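PDB 3QFH: epidermin leader peptide processing serine protease EpiP from Staphylococcus aureus subsp. aureus, which probably cleaves the leader peptide from the precursor of the lantibiotic epidermin, acting as a subtilisin-like serine endopeptidase. Local coordinates for residues Val25-Lys28 with Thr32-Lys35; Val45-Ile48 with Val53-Ile56; Asn64-Tyr69 with Lys74-Thr79; Asn155-Thr160 with Leu213-Lys218. All coordinates share one frame; numbering follows the deposited sequence.

Overall arrangement
Contacts 1, 2 and 3 lie within the propeptide and share one sheet, whose four propeptide strands are antiparallel; contact 4 lies in the subtilase domain beside it. Contacts 1 and 3 each lay a propeptide helix, or the turn after it, on the sheet through buried apolar side chains, a ring stack in the first and aliphatic groups in the second. Contact 2 is the hairpin itself, held by backbone hydrogen bonds, and its centre is about 9 Å from that of contact 4, whose helix 213-225 packs against it. Contact 4 sits closest to the centre of the chain, yet pairs a buried tryptophan with a loop that is partly exposed.

Contact 1: Val25-Lys28 with Thr32-Lys35; sequences VEYK and TFNK
Tyr27 and Phe33 lay their rings face to face, centroids 3.8 Å apart and planes only 8° from parallel. The overlap is not symmetrical: Tyr27 CD2 sits over the middle of the phenylalanine ring, whereas Phe33 CG lies over the tyrosine ring nearer its rim. At the base of the stack Phe33 CB reaches Tyr27 CD1 at 3.5 Å. With a chi1 of 53°, the tyrosine ring is held between its own backbone N and carbonyl carbon, and this turns its face to the helix. Here the last part of strand 20-27 meets helix 30-40, the first beta-alpha step of the βαββαβ, ferredoxin-like propeptide fold found in subtilases. Both residues are buried; Ala54 of the neighbouring strand packs on both side chains, and the Tyr27 hydroxyl reaches the side-chain amide of Asn47. Toward solvent the packing gives way to water. One water stands 2.7 Å from Thr32 OG1 and accepts a weak bond from Lys28 N at 3.3 Å, bridging the strand end and the helix where no direct bond does. The Lys28 side chain leads away from the helix to the Lys70 carbonyl.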
loop_
_atom_site.group_PDB
_atom_site.type_symbol
_atom_site.label_atom_id
_atom_site.label_comp_id
_atom_site.label_asym_id
_atom_site.label_seq_id
_atom_site.Cartn_x
_atom_site.Cartn_y
_atom_site.Cartn_z
ATOM N N VAL A 25 10.375 17.156 10.558
ATOM C CA VAL A 25 9.897 18.043 11.605
ATOM C C VAL A 25 8.388 18.043 11.744
ATOM O O VAL A 25 7.666 18.187 10.750
ATOM C CB VAL A 25 10.370 19.506 11.339
ATOM C CG1 VAL A 25 9.892 20.432 12.428
ATOM C CG2 VAL A 25 11.901 19.563 11.247
ATOM N N GLU A 26 7.919 17.880 12.983
ATOM C CA GLU A 26 6.507 17.958 13.281
ATOM C C GLU A 26 6.274 19.287 13.970
ATOM O O GLU A 26 6.867 19.576 15.015
ATOM C CB GLU A 26 6.039 16.771 14.135
ATOM C CG GLU A 26 4.535 16.782 14.403
ATOM C CD GLU A 26 3.990 15.434 14.885
ATOM O OE1 GLU A 26 4.775 14.458 15.033
ATOM O OE2 GLU A 26 2.758 15.352 15.094
ATOM N N TYR A 27 5.440 20.116 13.366
ATOM C CA TYR A 27 5.173 21.448 13.893
ATOM C C TYR A 27 3.754 21.567 14.448
ATOM O O TYR A 27 2.957 20.642 14.345
ATOM C CB TYR A 27 5.497 22.527 12.853
ATOM C CG TYR A 27 4.857 22.388 11.478
ATOM C CD1 TYR A 27 3.655 23.009 11.181
ATOM C CD2 TYR A 27 5.504 21.705 10.460
ATOM C CE1 TYR A 27 3.090 22.919 9.918
ATOM C CE2 TYR A 27 4.949 21.597 9.202
ATOM C CZ TYR A 27 3.740 22.213 8.931
ATOM O OH TYR A 27 3.183 22.117 7.673
ATOM N N LYS A 28 3.444 22.697 15.065
ATOM C CA LYS A 28 2.154 22.837 15.740
ATOM C C LYS A 28 1.083 23.624 15.003
ATOM O O LYS A 28 -0.092 23.337 15.157
ATOM C CB LYS A 28 2.377 23.434 17.135
ATOM C CG LYS A 28 3.235 22.532 18.020
ATOM C CD LYS A 28 3.365 23.028 19.459
ATOM C CE LYS A 28 4.271 22.090 20.265
ATOM N NZ LYS A 28 4.371 22.453 21.712
ATOM N N THR A 32 2.180 29.908 12.389
ATOM C CA THR A 32 3.392 30.165 13.153
ATOM C C THR A 32 4.597 29.463 12.512
ATOM O O THR A 32 5.715 29.977 12.546
ATOM C CB THR A 32 3.256 29.726 14.626
ATOM O OG1 THR A 32 3.218 28.296 14.713
ATOM C CG2 THR A 32 1.996 30.329 15.258
ATOM N N PHE A 33 4.377 28.293 11.926
ATOM C CA PHE A 33 5.474 27.573 11.261
ATOM C C PHE A 33 5.975 28.359 10.049
ATOM O O PHE A 33 7.184 28.532 9.881
ATOM C CB PHE A 33 5.062 26.160 10.855
ATOM C CG PHE A 33 6.141 25.403 10.119
ATOM C CD1 PHE A 33 7.219 24.870 10.804
ATOM C CD2 PHE A 33 6.072 25.224 8.741
ATOM C CE1 PHE A 33 8.220 24.188 10.138
ATOM C CE2 PHE A 33 7.073 24.534 8.066
ATOM C CZ PHE A 33 8.146 24.015 8.771
ATOM N N ASN A 34 5.058 28.840 9.214
ATOM C CA ASN A 34 5.459 29.612 8.029
ATOM C C ASN A 34 6.240 30.835 8.447
ATOM O O ASN A 34 7.231 31.186 7.825
ATOM C CB ASN A 34 4.254 30.054 7.188
ATOM C CG ASN A 34 3.563 28.904 6.494
ATOM O OD1 ASN A 34 4.118 27.810 6.339
ATOM N ND2 ASN A 34 2.329 29.141 6.072
ATOM N N LYS A 35 5.774 31.487 9.508
ATOM C CA LYS A 35 6.433 32.672 10.023
ATOM C C LYS A 35 7.846 32.331 10.487
ATOM O O LYS A 35 8.778 33.068 10.220
ATOM C CB LYS A 35 5.615 33.267 11.166
ATOM C CG LYS A 35 6.199 34.513 11.755
ATOM C CD LYS A 35 5.304 35.063 12.837
ATOM C CE LYS A 35 5.854 36.348 13.402
ATOM N NZ LYS A 35 4.995 36.844 14.503
HETATM O O HOH W 1 4.186 25.803 14.202
#

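Contact 2: Val45-Ile48 with Val53-Ile56; sequences VYNI and VAQI
Gln55 O takes two backbone donors from the opposite strand: Val45 N at 2.8 Å and, weakly, Tyr46 N at 3.4 Å. Two residues facing one make this a classic beta bulge. Beyond it Gln55 N gives its hydrogen to Tyr46 O and Ile48 N bonds to Val53 O at 2.9 Å, while the return bond from Val53 N to Ile48 O is weak. Val45 CG2 leans over Gln55, 3.5 Å from Gln55 O and 3.7 Å from Gln55 OE1, while Tyr46 CB meets Gln55 CB at 3.8 Å. Further along, Ile48 and Val53 lie side by side and point the same way, Ile48 CD1 against Val53 CG2 at 3.7 Å; a chi1 of -63° puts that methyl between the valine's own N and carbonyl carbon. The two strands form the β2-β3 hairpin of the ferredoxin-like propeptide, with strand 43-48 at the sheet's edge, and its two faces meet different neighbours. The face bearing Tyr46, Ile48, Val53 and Gln55 packs on helices 213-225 and 254-269 of the protease, as the propeptide sheet does in subtilisins. Tyr46 gives its hydroxyl to the Leu151 carbonyl and sets its ring against Trp215 and the Lys218 ammonium, and Gln55 NE2 is shared by Thr79 and Glu212. On the other face, toward helix 30-40, Ala54 and Asn47 form a non-hydrogen-bonded pair.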
loop_
_atom_site.group_PDB
_atom_site.type_symbol
_atom_site.label_atom_id
_atom_site.label_comp_id
_atom_site.label_asym_id
_atom_site.label_seq_id
_atom_site.Cartn_x
_atom_site.Cartn_y
_atom_site.Cartn_z
ATOM N N VAL A 45 12.149 21.344 2.276
ATOM C CA VAL A 45 12.178 20.569 1.017
ATOM C C VAL A 45 10.925 19.664 0.779
ATOM O O VAL A 45 10.791 19.036 -0.264
ATOM C CB VAL A 45 13.487 19.736 0.912
ATOM C CG1 VAL A 45 14.723 20.671 0.831
ATOM C CG2 VAL A 45 13.614 18.788 2.071
ATOM N N TYR A 46 10.039 19.586 1.766
ATOM C CA TYR A 46 8.795 18.814 1.636
ATOM C C TYR A 46 7.874 19.305 2.741
ATOM O O TYR A 46 8.340 19.690 3.810
ATOM C CB TYR A 46 9.040 17.318 1.770
ATOM C CG TYR A 46 8.061 16.481 0.972
ATOM C CD1 TYR A 46 8.177 16.403 -0.418
ATOM C CD2 TYR A 46 7.050 15.744 1.588
ATOM C CE1 TYR A 46 7.308 15.642 -1.173
ATOM C CE2 TYR A 46 6.161 14.959 0.822
ATOM C CZ TYR A 46 6.302 14.912 -0.553
ATOM O OH TYR A 46 5.453 14.153 -1.338
ATOM N N ASN A 47 6.579 19.303 2.493
ATOM C CA ASN A 47 5.649 19.811 3.485
ATOM C C ASN A 47 4.276 19.230 3.267
ATOM O O ASN A 47 3.861 19.073 2.134
ATOM C CB ASN A 47 5.599 21.342 3.419
ATOM C CG ASN A 47 4.798 21.966 4.571
ATOM O OD1 ASN A 47 4.669 21.393 5.654
ATOM N ND2 ASN A 47 4.278 23.155 4.334
ATOM N N ILE A 48 3.611 18.869 4.370
ATOM C CA ILE A 48 2.263 18.327 4.365
ATOM C C ILE A 48 1.452 19.153 5.390
ATOM O O ILE A 48 1.365 18.775 6.561
ATOM C CB ILE A 48 2.231 16.840 4.793
ATOM C CG1 ILE A 48 3.337 16.029 4.103
ATOM C CG2 ILE A 48 0.852 16.252 4.497
ATOM C CD1 ILE A 48 3.350 14.543 4.469
ATOM N N VAL A 53 3.580 18.406 9.210
ATOM C CA VAL A 53 4.921 17.823 9.096
ATOM C C VAL A 53 5.656 18.373 7.873
ATOM O O VAL A 53 5.061 18.642 6.824
ATOM C CB VAL A 53 4.925 16.269 9.090
ATOM C CG1 VAL A 53 4.381 15.724 10.408
ATOM C CG2 VAL A 53 4.139 15.700 7.916
ATOM N N ALA A 54 6.957 18.582 8.037
ATOM C CA ALA A 54 7.788 19.097 6.967
ATOM C C ALA A 54 9.146 18.449 7.025
ATOM O O ALA A 54 9.538 17.878 8.045
ATOM C CB ALA A 54 7.948 20.599 7.077
ATOM N N GLN A 55 9.848 18.505 5.909
ATOM C CA GLN A 55 11.199 18.004 5.866
ATOM C C GLN A 55 12.024 19.238 5.603
ATOM O O GLN A 55 11.700 20.042 4.730
ATOM C CB GLN A 55 11.389 16.963 4.778
ATOM C CG GLN A 55 12.650 16.167 4.952
ATOM C CD GLN A 55 12.804 15.096 3.887
ATOM O OE1 GLN A 55 12.425 15.303 2.728
ATOM N NE2 GLN A 55 13.397 13.958 4.263
ATOM N N ILE A 56 13.077 19.399 6.374
ATOM C CA ILE A 56 13.921 20.564 6.272
ATOM C C ILE A 56 15.374 20.136 6.159
ATOM O O ILE A 56 15.821 19.197 6.823
ATOM C CB ILE A 56 13.719 21.467 7.509
ATOM C CG1 ILE A 56 12.228 21.820 7.659
ATOM C CG2 ILE A 56 14.583 22.727 7.414
ATOM C CD1 ILE A 56 11.919 22.736 8.865
#

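Contact 3: Asn64-Tyr69 with Lys74-Thr79; sequences NALANY and KYINAT
The backbones of Ala67 and Ile76 keep their distance, CA to CA 6.7 Å, with no hydrogen bond across; a type I turn runs from Leu66 to Tyr69, closed by Tyr69 N on Leu66 O at 3.2 Å, while 74-78 runs as a strand. Side chains do the joining, and one methyl does nearly all of it. Ile76 is stretched out, with chi2 at 179°, and this carries CD1 off the sheet to Leu66 and Ala67. There it meets Leu66 CD2 at 3.7 Å, touches the leucine's CG and CB as well, and comes within 3.7 Å of Ala67 N. The alanine methyl is a looser neighbour, its CB being 4.1 Å from Ile76 CD1. Leucine and isoleucine cross at about a right angle, so the isoleucine ends against the flank of the leucine. This is the second helix of the ferredoxin-like propeptide settling on its last strand, which has strand 20-27 on one side and the short parallel strand 249-250 of the protease on the other. Val25 and Tyr23 flank Ile76 from strand 20-27, and Phe249 touches Ala67. Asn77, next along the strand, works on the protease instead. Its ND2 bonds to Ala78 O at 3.0 Å, nearly straight at 166° but from above the carbonyl plane. The same amide gives a hydrogen to Glu256 and, through OD1, accepts from Val255 N at the start of helix 254-269.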
loop_
_atom_site.group_PDB
_atom_site.type_symbol
_atom_site.label_atom_id
_atom_site.label_comp_id
_atom_site.label_asym_id
_atom_site.label_seq_id
_atom_site.Cartn_x
_atom_site.Cartn_y
_atom_site.Cartn_z
ATOM N N ASN A 64 19.281 21.756 16.085
ATOM C CA ASN A 64 19.232 21.828 17.542
ATOM C C ASN A 64 18.617 23.117 18.056
ATOM O O ASN A 64 17.864 23.097 19.015
ATOM C CB ASN A 64 20.618 21.557 18.143
ATOM C CG ASN A 64 20.935 20.075 18.183
ATOM O OD1 ASN A 64 21.834 19.595 17.503
ATOM N ND2 ASN A 64 20.152 19.334 18.948
ATOM N N ALA A 65 18.912 24.229 17.401
ATOM C CA ALA A 65 18.333 25.498 17.791
ATOM C C ALA A 65 16.830 25.478 17.501
ATOM O O ALA A 65 16.041 26.006 18.277
ATOM C CB ALA A 65 19.005 26.654 17.042
ATOM N N LEU A 66 16.443 24.870 16.376
ATOM C CA LEU A 66 15.029 24.803 15.982
ATOM C C LEU A 66 14.190 24.018 17.001
ATOM O O LEU A 66 13.033 24.327 17.217
ATOM C CB LEU A 66 14.887 24.194 14.581
ATOM C CG LEU A 66 13.472 24.141 14.004
ATOM C CD1 LEU A 66 12.927 25.551 13.832
ATOM C CD2 LEU A 66 13.455 23.394 12.686
ATOM N N ALA A 67 14.787 23.009 17.615
ATOM C CA ALA A 67 14.120 22.205 18.620
ATOM C C ALA A 67 13.785 23.026 19.885
ATOM O O ALA A 67 12.967 22.609 20.707
ATOM C CB ALA A 67 14.984 21.003 18.978
ATOM N N ASN A 68 14.402 24.195 20.033
ATOM C CA ASN A 68 14.137 25.058 21.183
ATOM C C ASN A 68 12.926 25.992 21.001
ATOM O O ASN A 68 12.588 26.744 21.915
ATOM C CB ASN A 68 15.391 25.861 21.527
ATOM C CG ASN A 68 16.545 24.966 21.998
ATOM O OD1 ASN A 68 16.315 23.868 22.501
ATOM N ND2 ASN A 68 17.777 25.434 21.829
ATOM N N TYR A 69 12.301 25.972 19.820
ATOM C CA TYR A 69 11.107 26.803 19.584
ATOM C C TYR A 69 9.880 26.008 20.002
ATOM O O TYR A 69 9.152 25.464 19.182
ATOM C CB TYR A 69 11.042 27.293 18.143
ATOM C CG TYR A 69 12.030 28.391 17.897
ATOM C CD1 TYR A 69 11.643 29.728 17.995
ATOM C CD2 TYR A 69 13.371 28.109 17.639
ATOM C CE1 TYR A 69 12.550 30.755 17.803
ATOM C CE2 TYR A 69 14.294 29.135 17.455
ATOM C CZ TYR A 69 13.869 30.457 17.538
ATOM O OH TYR A 69 14.764 31.485 17.354
ATOM N N LYS A 74 7.035 20.595 17.605
ATOM C CA LYS A 74 6.651 19.503 18.475
ATOM C C LYS A 74 7.795 18.477 18.526
ATOM O O LYS A 74 8.275 18.157 19.608
ATOM C CB LYS A 74 5.316 18.900 18.009
ATOM C CG LYS A 74 4.688 17.832 18.932
ATOM C CD LYS A 74 3.252 17.497 18.464
ATOM C CE LYS A 74 2.665 16.249 19.126
ATOM N NZ LYS A 74 2.635 16.295 20.614
ATOM N N TYR A 75 8.243 17.994 17.360
ATOM C CA TYR A 75 9.346 17.030 17.279
ATOM C C TYR A 75 10.219 17.235 16.061
ATOM O O TYR A 75 9.772 17.737 15.030
ATOM C CB TYR A 75 8.837 15.585 17.184
ATOM C CG TYR A 75 7.988 15.121 18.310
ATOM C CD1 TYR A 75 8.531 14.936 19.573
ATOM C CD2 TYR A 75 6.643 14.822 18.115
ATOM C CE1 TYR A 75 7.756 14.506 20.625
ATOM C CE2 TYR A 75 5.855 14.387 19.161
ATOM C CZ TYR A 75 6.425 14.231 20.418
ATOM O OH TYR A 75 5.677 13.793 21.468
ATOM N N ILE A 76 11.466 16.793 16.181
ATOM C CA ILE A 76 12.417 16.813 15.098
ATOM C C ILE A 76 13.284 15.573 15.220
ATOM O O ILE A 76 13.702 15.215 16.326
ATOM C CB ILE A 76 13.370 18.063 15.122
ATOM C CG1 ILE A 76 12.599 19.373 15.070
ATOM C CG2 ILE A 76 14.329 18.030 13.926
ATOM C CD1 ILE A 76 13.506 20.627 15.122
ATOM N N ASN A 77 13.500 14.884 14.100
ATOM C CA ASN A 77 14.457 13.780 14.035
ATOM C C ASN A 77 15.062 13.739 12.645
ATOM O O ASN A 77 14.466 14.233 11.678
ATOM C CB ASN A 77 13.874 12.414 14.446
ATOM C CG ASN A 77 12.689 11.972 13.592
ATOM O OD1 ASN A 77 11.554 12.030 14.050
ATOM N ND2 ASN A 77 12.946 11.523 12.365
ATOM N N ALA A 78 16.268 13.191 12.553
ATOM C CA ALA A 78 16.932 13.043 11.278
ATOM C C ALA A 78 16.092 12.075 10.495
ATOM O O ALA A 78 15.621 11.097 11.057
ATOM C CB ALA A 78 18.334 12.487 11.478
ATOM N N THR A 79 15.870 12.353 9.215
ATOM C CA THR A 79 15.115 11.445 8.364
ATOM C C THR A 79 16.005 10.230 8.119
ATOM O O THR A 79 17.188 10.390 7.823
ATOM C CB THR A 79 14.819 12.087 7.007
ATOM O OG1 THR A 79 14.335 13.426 7.198
ATOM C CG2 THR A 79 13.817 11.255 6.214
#

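Contact 4: Asn155-Thr160 with Leu213-Lys218; sequences NGFRGT and LLWVSK
In Trp215 a chi1 of -51° sets CG opposite the carbonyl carbon, and chi2 of -18° then sends the indole outward from helix 213-225, so that its six-membered ring arrives edge-on at the loop 155-160. The leading atom is CH2. It lies 3.4 Å from Phe157 N, which sits in the plane of the indole, and 3.7 Å from Gly156 C, so the tryptophan rim butts against the peptide joining these two residues. Phe157 CB adds a looser touch, 4.0 Å from Trp215 CH2. Trp215 CH2 lies near the plane of the phenylalanine ring, at its edge; Arg158 folds over one face, CG above the ring centre and the guanidinium facing CZ, with NE in a salt bridge to Glu212. Gly156 has a positive phi, 48°, at the bend where the indole edge meets the chain. The loop keeps its shape by its own bonds: Thr160 OG1 and Thr160 N each reach Phe157 O at 2.8 Å, from opposite faces of the carbonyl plane, and Gly159 N bonds to Gly156 O. Within the subtilase domain this contact joins the loop after strand 149-150 to the first turns of helix 213-225. No hydrogen bond crosses between them: the N-H of Phe157 is given to the Glu161 carboxylate and Phe157 O is bonded to Thr160, so what holds indole edge and loop together is van der Waals contact.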
loop_
_atom_site.group_PDB
_atom_site.type_symbol
_atom_site.label_atom_id
_atom_site.label_comp_id
_atom_site.label_asym_id
_atom_site.label_seq_id
_atom_site.Cartn_x
_atom_site.Cartn_y
_atom_site.Cartn_z
ATOM N N ASN A 155 14.173 16.676 -7.829
ATOM C CA ASN A 155 15.460 16.066 -7.446
ATOM C C ASN A 155 15.354 14.801 -6.639
ATOM O O ASN A 155 16.366 14.277 -6.192
ATOM C CB ASN A 155 16.385 17.078 -6.764
ATOM C CG ASN A 155 16.846 18.154 -7.708
ATOM O OD1 ASN A 155 17.102 17.890 -8.885
ATOM N ND2 ASN A 155 16.974 19.372 -7.201
ATOM N N GLY A 156 14.130 14.299 -6.470
ATOM C CA GLY A 156 13.876 13.027 -5.786
ATOM C C GLY A 156 14.508 12.713 -4.443
ATOM O O GLY A 156 14.707 13.585 -3.620
ATOM N N PHE A 157 14.824 11.440 -4.222
ATOM C CA PHE A 157 15.326 10.990 -2.926
ATOM C C PHE A 157 16.580 11.754 -2.505
ATOM O O PHE A 157 17.596 11.729 -3.187
ATOM C CB PHE A 157 15.552 9.476 -2.934
ATOM C CG PHE A 157 15.864 8.884 -1.574
ATOM C CD1 PHE A 157 14.874 8.780 -0.599
ATOM C CD2 PHE A 157 17.131 8.377 -1.290
ATOM C CE1 PHE A 157 15.150 8.222 0.653
ATOM C CE2 PHE A 157 17.413 7.804 -0.040
ATOM C CZ PHE A 157 16.414 7.729 0.929
ATOM N N ARG A 158 16.469 12.463 -1.385
ATOM C CA ARG A 158 17.569 13.247 -0.824
ATOM C C ARG A 158 18.298 14.085 -1.866
ATOM O O ARG A 158 19.507 14.257 -1.784
ATOM C CB ARG A 158 18.561 12.307 -0.144
ATOM C CG ARG A 158 17.941 11.395 0.889
ATOM C CD ARG A 158 17.467 12.147 2.133
ATOM N NE ARG A 158 16.554 11.321 2.921
ATOM C CZ ARG A 158 16.916 10.327 3.728
ATOM N NH1 ARG A 158 18.189 9.999 3.884
ATOM N NH2 ARG A 158 15.987 9.640 4.376
ATOM N N GLY A 159 17.566 14.593 -2.852
ATOM C CA GLY A 159 18.157 15.396 -3.919
ATOM C C GLY A 159 19.154 14.679 -4.828
ATOM O O GLY A 159 19.838 15.332 -5.610
ATOM N N THR A 160 19.222 13.347 -4.748
ATOM C CA THR A 160 20.176 12.548 -5.535
ATOM C C THR A 160 19.674 12.017 -6.879
ATOM O O THR A 160 20.279 11.102 -7.431
ATOM C CB THR A 160 20.689 11.317 -4.740
ATOM O OG1 THR A 160 19.643 10.349 -4.598
ATOM C CG2 THR A 160 21.212 11.722 -3.375
ATOM N N LEU A 213 8.911 8.039 3.762
ATOM C CA LEU A 213 7.606 7.811 4.381
ATOM C C LEU A 213 6.764 9.087 4.352
ATOM O O LEU A 213 5.543 9.022 4.311
ATOM C CB LEU A 213 7.721 7.249 5.809
ATOM C CG LEU A 213 8.187 5.789 5.916
ATOM C CD1 LEU A 213 8.295 5.368 7.381
ATOM C CD2 LEU A 213 7.260 4.848 5.185
ATOM N N LEU A 214 7.419 10.244 4.357
ATOM C CA LEU A 214 6.706 11.494 4.247
ATOM C C LEU A 214 6.007 11.638 2.892
ATOM O O LEU A 214 4.961 12.264 2.822
ATOM C CB LEU A 214 7.621 12.683 4.484
ATOM C CG LEU A 214 8.124 12.832 5.927
ATOM C CD1 LEU A 214 9.093 14.017 6.013
ATOM C CD2 LEU A 214 6.987 13.005 6.894
ATOM N N TRP A 215 6.581 11.085 1.823
ATOM C CA TRP A 215 5.939 11.184 0.499
ATOM C C TRP A 215 4.707 10.303 0.497
ATOM O O TRP A 215 3.645 10.682 -0.029
ATOM C CB TRP A 215 6.857 10.762 -0.666
ATOM C CG TRP A 215 8.233 11.390 -0.726
ATOM C CD1 TRP A 215 8.659 12.511 -0.087
ATOM C CD2 TRP A 215 9.309 10.990 -1.589
ATOM N NE1 TRP A 215 9.960 12.790 -0.428
ATOM C CE2 TRP A 215 10.380 11.882 -1.362
ATOM C CE3 TRP A 215 9.473 9.958 -2.507
ATOM C CZ2 TRP A 215 11.611 11.763 -2.012
ATOM C CZ3 TRP A 215 10.698 9.831 -3.159
ATOM C CH2 TRP A 215 11.751 10.740 -2.913
ATOM N N VAL A 216 4.841 9.132 1.114
ATOM C CA VAL A 216 3.732 8.195 1.236
ATOM C C VAL A 216 2.574 8.834 2.003
ATOM O O VAL A 216 1.419 8.714 1.592
ATOM C CB VAL A 216 4.139 6.904 1.946
ATOM C CG1 VAL A 216 2.908 5.986 2.142
ATOM C CG2 VAL A 216 5.257 6.159 1.146
ATOM N N SER A 217 2.903 9.527 3.101
ATOM C CA SER A 217 1.914 10.193 3.920
ATOM C C SER A 217 1.200 11.264 3.127
ATOM O O SER A 217 -0.013 11.362 3.186
ATOM C CB SER A 217 2.551 10.777 5.175
ATOM O OG SER A 217 3.109 9.735 5.961
ATOM N N LYS A 218 1.942 12.046 2.352
ATOM C CA LYS A 218 1.311 13.086 1.550
ATOM C C LYS A 218 0.428 12.456 0.461
ATOM O O LYS A 218 -0.618 12.991 0.126
ATOM C CB LYS A 218 2.349 14.017 0.959
ATOM C CG LYS A 218 1.760 15.272 0.355
ATOM C CD LYS A 218 2.848 16.195 -0.157
ATOM C CE LYS A 218 2.277 17.500 -0.670
ATOM N NZ LYS A 218 3.369 18.393 -1.113
#